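Local coordinates for aldehyde dehydrogenase family protein (Pseudomonas syringae pv. tomato, PDB 6X9L), which oxidises long-chain aliphatic aldehydes, octanal being bound here, probably to the corresponding acids, with NAD+ as the electron acceptor, at residues D12-T15 and A16-Y20; G72-P75 and E76-A79; E336-F339 and H340-Q343. The protein carries 1 engineered substitution. All coordinates share one frame; numbering follows the deposited sequence.

Interaction 1 of 3, residues D12-T15 and A16-Y20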
# COMPACT_ATOMS: atom_id res chain seq x y z
N ASP A 12 -18.06 25.82 -21.13
CA ASP A 12 -19.30 26.40 -20.63
C ASP A 12 -18.96 27.61 -19.77
O ASP A 12 -18.30 27.47 -18.72
CB ASP A 12 -20.09 25.37 -19.84
CG ASP A 12 -21.36 25.93 -19.30
OD1 ASP A 12 -21.60 27.14 -19.47
OD2 ASP A 12 -22.14 25.16 -18.71
N PRO A 13 -19.38 28.81 -20.18
CA PRO A 13 -19.01 30.02 -19.41
C PRO A 13 -19.56 30.00 -17.99
O PRO A 13 -18.97 30.61 -17.10
CB PRO A 13 -19.60 31.17 -20.23
CG PRO A 13 -19.79 30.59 -21.61
CD PRO A 13 -20.14 29.14 -21.39
N HIS A 14 -20.66 29.29 -17.77
CA HIS A 14 -21.31 29.31 -16.47
C HIS A 14 -20.65 28.39 -15.44
O HIS A 14 -20.85 28.59 -14.24
CB HIS A 14 -22.77 28.93 -16.64
CG HIS A 14 -23.62 29.37 -15.50
ND1 HIS A 14 -23.85 30.70 -15.22
CD2 HIS A 14 -24.26 28.66 -14.53
CE1 HIS A 14 -24.61 30.79 -14.15
NE2 HIS A 14 -24.87 29.57 -13.71
N THR A 15 -19.88 27.40 -15.88
CA THR A 15 -19.28 26.42 -14.98
C THR A 15 -17.76 26.37 -15.09
O THR A 15 -17.13 25.58 -14.37
CB THR A 15 -19.88 25.03 -15.24
OG1 THR A 15 -19.50 24.57 -16.55
CG2 THR A 15 -21.37 25.12 -15.19
N ALA A 16 -17.15 27.20 -15.94
CA ALA A 16 -15.71 27.16 -16.11
C ALA A 16 -14.97 27.43 -14.80
O ALA A 16 -13.99 26.75 -14.47
CB ALA A 16 -15.29 28.16 -17.18
N GLN A 17 -15.44 28.41 -14.03
CA GLN A 17 -14.81 28.80 -12.77
C GLN A 17 -15.66 28.42 -11.57
O GLN A 17 -15.66 29.11 -10.54
CB GLN A 17 -14.48 30.28 -12.79
CG GLN A 17 -13.17 30.50 -13.48
CD GLN A 17 -13.04 31.85 -14.08
OE1 GLN A 17 -12.18 32.62 -13.67
NE2 GLN A 17 -13.87 32.16 -15.07
N LYS A 18 -16.35 27.30 -11.69
CA LYS A 18 -17.08 26.69 -10.59
C LYS A 18 -16.45 25.34 -10.28
O LYS A 18 -15.60 24.83 -11.03
CB LYS A 18 -18.57 26.55 -10.93
CG LYS A 18 -19.18 27.84 -11.40
CD LYS A 18 -20.49 28.12 -10.69
CE LYS A 18 -20.86 29.59 -10.75
NZ LYS A 18 -22.11 29.77 -11.51
N PHE A 19 -16.86 24.76 -9.15
CA PHE A 19 -16.49 23.41 -8.77
C PHE A 19 -17.75 22.55 -8.75
O PHE A 19 -18.85 23.06 -8.54
CB PHE A 19 -15.79 23.39 -7.39
CG PHE A 19 -14.51 24.19 -7.34
CD1 PHE A 19 -13.68 24.29 -8.45
CD2 PHE A 19 -14.15 24.87 -6.18
CE1 PHE A 19 -12.50 25.04 -8.39
CE2 PHE A 19 -12.97 25.62 -6.12
CZ PHE A 19 -12.16 25.71 -7.23
N TYR A 20 -17.59 21.25 -8.99
CA TYR A 20 -18.72 20.32 -8.90
C TYR A 20 -18.68 19.63 -7.54
O TYR A 20 -17.90 18.69 -7.31
CB TYR A 20 -18.72 19.31 -10.04
CG TYR A 20 -20.01 18.50 -10.06
CD1 TYR A 20 -21.16 19.03 -10.63
CD2 TYR A 20 -20.08 17.24 -9.50
CE1 TYR A 20 -22.36 18.30 -10.65
CE2 TYR A 20 -21.26 16.51 -9.52
CZ TYR A 20 -22.40 17.04 -10.10
OH TYR A 20 -23.57 16.31 -10.12
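The backbone oxygen of Asp12 serves two N-H groups of the turn that follows it. Ala16 N lies 3.0 Å from Asp12 O, in a bond bent to 122° and therefore weak, while Thr15 N stands 3.3 Å from Asp12 O. The side chain of Asp12 grips the same loop a second time. Its OD1 accepts from His14 N at 2.9 Å, the N-H approaching from above the carboxylate plane; this is an Asx turn, a role for which a short carboxylate is well suited. OD2, the other oxygen, has a weak link of 3.5 Å to Thr15 OG1. Pro13, inside the Asx turn, has no N-H of its own to place, and its ring restricts the backbone there.

A type I turn from Thr15 to Lys18 comes next, closed by Lys18 N bonding to Thr15 O at 3.3 Å. Lys18 then reaches back over this turn. With its chain bent at chi2 and chi4, CG, CD and CE run alongside His14 O, and NZ donates to His14 O at 3.2 Å, almost in line with the carbonyl bond. A chi1 of -160° places the His14 imidazole where NZ comes over one face, toward its rim near NE2. A long, flexible lysine suits this reach, whereas Ala16 is small enough to be buried against Val11. Trp25 of strand 24-26 touches both Thr15 and Lys18, and Phe19 pairs through its backbone with Ser26, so the turns lead directly into a short antiparallel hairpin.

Chemically, backbone carbonyls do most of the accepting in this surface loop. The Lys18 ammonium group, lying so close to the imidazole, would probably make protonation of His14 less favourable.

Interaction 2 of 3, residues G72-P75 and E76-A79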
# COMPACT_ATOMS: atom_id res chain seq x y z
N GLY A 72 -24.34 1.87 0.47
CA GLY A 72 -25.51 1.07 0.70
C GLY A 72 -26.32 0.75 -0.54
O GLY A 72 -27.35 0.08 -0.43
N THR A 73 -25.91 1.23 -1.71
CA THR A 73 -26.60 0.90 -2.94
C THR A 73 -26.05 -0.42 -3.50
O THR A 73 -24.84 -0.67 -3.47
CB THR A 73 -26.46 2.02 -3.97
OG1 THR A 73 -27.02 3.24 -3.44
CG2 THR A 73 -27.16 1.66 -5.28
N SER A 74 -26.95 -1.26 -3.98
CA SER A 74 -26.59 -2.60 -4.39
C SER A 74 -25.59 -2.57 -5.54
O SER A 74 -25.67 -1.72 -6.43
CB SER A 74 -27.82 -3.37 -4.82
OG SER A 74 -28.28 -2.79 -6.03
N PRO A 75 -24.65 -3.52 -5.57
CA PRO A 75 -23.75 -3.61 -6.73
C PRO A 75 -24.48 -3.55 -8.06
O PRO A 75 -24.05 -2.82 -8.96
CB PRO A 75 -23.04 -4.95 -6.50
CG PRO A 75 -23.00 -5.08 -5.03
CD PRO A 75 -24.26 -4.45 -4.50
N GLU A 76 -25.57 -4.30 -8.22
CA GLU A 76 -26.31 -4.26 -9.48
C GLU A 76 -26.70 -2.83 -9.83
O GLU A 76 -26.55 -2.41 -10.98
CB GLU A 76 -27.55 -5.16 -9.42
CG GLU A 76 -27.46 -6.31 -8.43
CD GLU A 76 -26.23 -7.21 -8.63
OE1 GLU A 76 -25.38 -6.90 -9.50
OE2 GLU A 76 -26.11 -8.23 -7.92
N VAL A 77 -27.18 -2.07 -8.85
CA VAL A 77 -27.67 -0.73 -9.14
C VAL A 77 -26.51 0.23 -9.40
O VAL A 77 -26.57 1.05 -10.33
CB VAL A 77 -28.59 -0.25 -8.01
CG1 VAL A 77 -28.77 1.24 -8.10
CG2 VAL A 77 -29.95 -0.95 -8.10
N ARG A 78 -25.45 0.15 -8.60
CA ARG A 78 -24.26 0.93 -8.93
C ARG A 78 -23.80 0.64 -10.36
O ARG A 78 -23.52 1.56 -11.13
CB ARG A 78 -23.13 0.65 -7.93
CG ARG A 78 -23.53 0.85 -6.48
CD ARG A 78 -22.33 1.23 -5.61
NE ARG A 78 -21.30 0.19 -5.57
CZ ARG A 78 -21.21 -0.74 -4.62
NH1 ARG A 78 -22.08 -0.75 -3.62
NH2 ARG A 78 -20.24 -1.66 -4.67
N ALA A 79 -23.77 -0.64 -10.75
CA ALA A 79 -23.36 -1.01 -12.10
C ALA A 79 -24.24 -0.35 -13.16
O ALA A 79 -23.78 -0.08 -14.28
CB ALA A 79 -23.38 -2.53 -12.29
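Ser74 and Val77 meet at the start of helix 75-91, where the serine hydroxyl takes the place of a missing carbonyl. A chi1 of 68° sets OG between the backbone N and the carbonyl carbon, turned toward the first helical turn, and from there it accepts from Val77 N at 3.1 Å. Ser74 is thus the N-cap, and serine is apt because its hydroxyl sits only one carbon from the backbone. The Ser74 carbonyl also joins the helical pattern, taking the nearly straight bond from Arg78 N at 2.9 Å.

Pro75 follows in the first turn, a position where its lack of an N-H costs nothing and its fixed phi fits the helix; its own carbonyl accepts from Ala79 N at 2.8 Å. Val77, whose N-H the cap holds, has CG1 anti to its backbone N (chi1 163°), which directs that methyl against CG2 of Thr73, the two side chains crossing at about a right angle. Thr73 divides its branches: the methyl faces the helix, and OG1 turns back to bond with Gly69 O.

Arg78 reaches back from the helix to the loop. Its CG lies by the Ser74 and Thr73 carbonyls, and a bend at chi3 (-62°) folds the guanidinium back over the Pro75 backbone, one face toward it. NH1 makes a weak bond of 2.8 Å with Thr73 O, while NH2 is held by Ala174 O. Negative Glu76, at the helix start, probably suits the partial positive charge there.

The capped turn joins helix 53-71 to helix 75-91. Through Arg78 it is tied to the end of helix 161-174, and Pro75 rests on Leu130 and Phe135, in the link between helix 117-129 and strand 136-138.

Interaction 3 of 3, residues E336-F339 and H340-Q343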
# COMPACT_ATOMS: atom_id res chain seq x y z
N GLU A 336 4.00 24.79 -22.03
CA GLU A 336 5.27 25.50 -22.10
C GLU A 336 6.30 24.93 -21.13
O GLU A 336 7.47 24.74 -21.49
CB GLU A 336 5.05 26.98 -21.83
CG GLU A 336 6.34 27.77 -21.88
CD GLU A 336 6.12 29.25 -22.11
OE1 GLU A 336 5.05 29.76 -21.71
OE2 GLU A 336 7.02 29.88 -22.69
N ALA A 337 5.90 24.69 -19.89
CA ALA A 337 6.80 24.07 -18.92
C ALA A 337 7.38 22.76 -19.44
O ALA A 337 8.60 22.56 -19.44
CB ALA A 337 6.08 23.86 -17.59
N GLN A 338 6.52 21.85 -19.91
CA GLN A 338 7.04 20.58 -20.42
C GLN A 338 7.94 20.78 -21.64
O GLN A 338 8.97 20.11 -21.78
CB GLN A 338 5.89 19.63 -20.78
CG GLN A 338 6.39 18.24 -21.09
CD GLN A 338 7.11 17.63 -19.91
OE1 GLN A 338 6.74 17.87 -18.76
NE2 GLN A 338 8.17 16.88 -20.18
N PHE A 339 7.55 21.68 -22.55
CA PHE A 339 8.36 21.98 -23.73
C PHE A 339 9.79 22.29 -23.34
O PHE A 339 10.74 21.76 -23.93
CB PHE A 339 7.77 23.16 -24.50
CG PHE A 339 8.62 23.62 -25.66
CD1 PHE A 339 8.77 22.84 -26.80
CD2 PHE A 339 9.28 24.86 -25.61
CE1 PHE A 339 9.55 23.26 -27.86
CE2 PHE A 339 10.07 25.30 -26.70
CZ PHE A 339 10.20 24.48 -27.82
N HIS A 340 9.96 23.17 -22.34
CA HIS A 340 11.29 23.62 -21.95
C HIS A 340 12.07 22.52 -21.25
O HIS A 340 13.30 22.47 -21.33
CB HIS A 340 11.20 24.83 -21.03
CG HIS A 340 10.68 26.06 -21.70
ND1 HIS A 340 11.30 26.63 -22.78
CD2 HIS A 340 9.60 26.83 -21.41
CE1 HIS A 340 10.62 27.71 -23.15
NE2 HIS A 340 9.60 27.85 -22.33
N ARG A 341 11.36 21.67 -20.51
CA ARG A 341 12.02 20.56 -19.84
C ARG A 341 12.61 19.61 -20.87
O ARG A 341 13.81 19.30 -20.84
CB ARG A 341 11.03 19.87 -18.90
CG ARG A 341 11.43 19.96 -17.43
CD ARG A 341 10.27 20.28 -16.49
NE ARG A 341 9.05 19.54 -16.79
CZ ARG A 341 7.85 19.90 -16.36
NH1 ARG A 341 7.73 20.98 -15.60
NH2 ARG A 341 6.77 19.19 -16.68
N VAL A 342 11.80 19.16 -21.84
CA VAL A 342 12.27 18.26 -22.89
C VAL A 342 13.46 18.87 -23.63
O VAL A 342 14.49 18.21 -23.85
CB VAL A 342 11.12 17.94 -23.86
CG1 VAL A 342 11.62 17.12 -25.01
CG2 VAL A 342 10.03 17.20 -23.11
N GLN A 343 13.33 20.14 -24.02
CA GLN A 343 14.41 20.85 -24.69
C GLN A 343 15.70 20.79 -23.88
O GLN A 343 16.79 20.65 -24.44
CB GLN A 343 13.98 22.30 -24.92
CG GLN A 343 14.15 22.77 -26.35
CD GLN A 343 13.40 21.95 -27.36
OE1 GLN A 343 13.82 21.84 -28.50
NE2 GLN A 343 12.28 21.36 -26.96
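Glu336 extends with CG anti to the backbone N (chi1 180°) and the chain straight beyond it, while His340 carries its ring on the side of its own N (chi1 -67°), bringing the two alongside each other and pointing the same way. Across this one-turn spacing His340 NE2 donates to Glu336 OE2 at 3.3 Å, the oxygen lying in the ring plane and using its anti side. The face of the same imidazole receives the edge of Phe339 in a T-shaped pair, centroids 5.4 Å apart and planes at 63°. Histidine therefore serves both as donor and as aromatic surface.

One turn further along, Gln343 folds beside the Phe339 ring, its amide plane tilted modestly from it. Gln343 NE2 has a weak bond of 3.4 Å to Phe339 O, which also accepts from Gln343 N at 3.1 Å; the other end of the amide, OE1, is fixed by Gly362 N. The buried ring meanwhile touches Arg363 and Thr373.

On another side of the helix, Arg341 turns back across Gln338, guanidinium over the Ala337 and Gln338 backbone. NH2 is modelled 2.5 Å from Gln338 OE1, too short for its exact geometry to be trusted, and Gln338 NE2 has a weak bond to Phe393 O.

Apart from the ring pair of adjacent residues, these are the i to i+3 and i to i+4 pairings of an alpha-helix, here in the first turns of helix 336-351, bordering the coenzyme site: the Gln338 side chain is about 4 Å from that of NAD+-binding Trp158, and that of Arg341 about 5 Å from the bound NAD.

The three contacts follow one another along the chain without overlap, and each is local. Interaction 1 leads into strand 19-21, whose partner is strand 24-26; interaction 2 opens helix 75-91; interaction 3 occupies the beginning of helix 336-351. The centres of interactions 1 and 2 are about 30 Å apart, and those of interactions 1 and 3 about 29 Å. Interactions 2 and 3, with centres about 45 Å apart, lie on opposite sides of the chain's centre. None touches another. They share no helix or sheet, so each shapes a separate region: two surface turns remote from one another, and a helix start beside the NAD site, where interaction 3 alone comes close to the bound coenzyme.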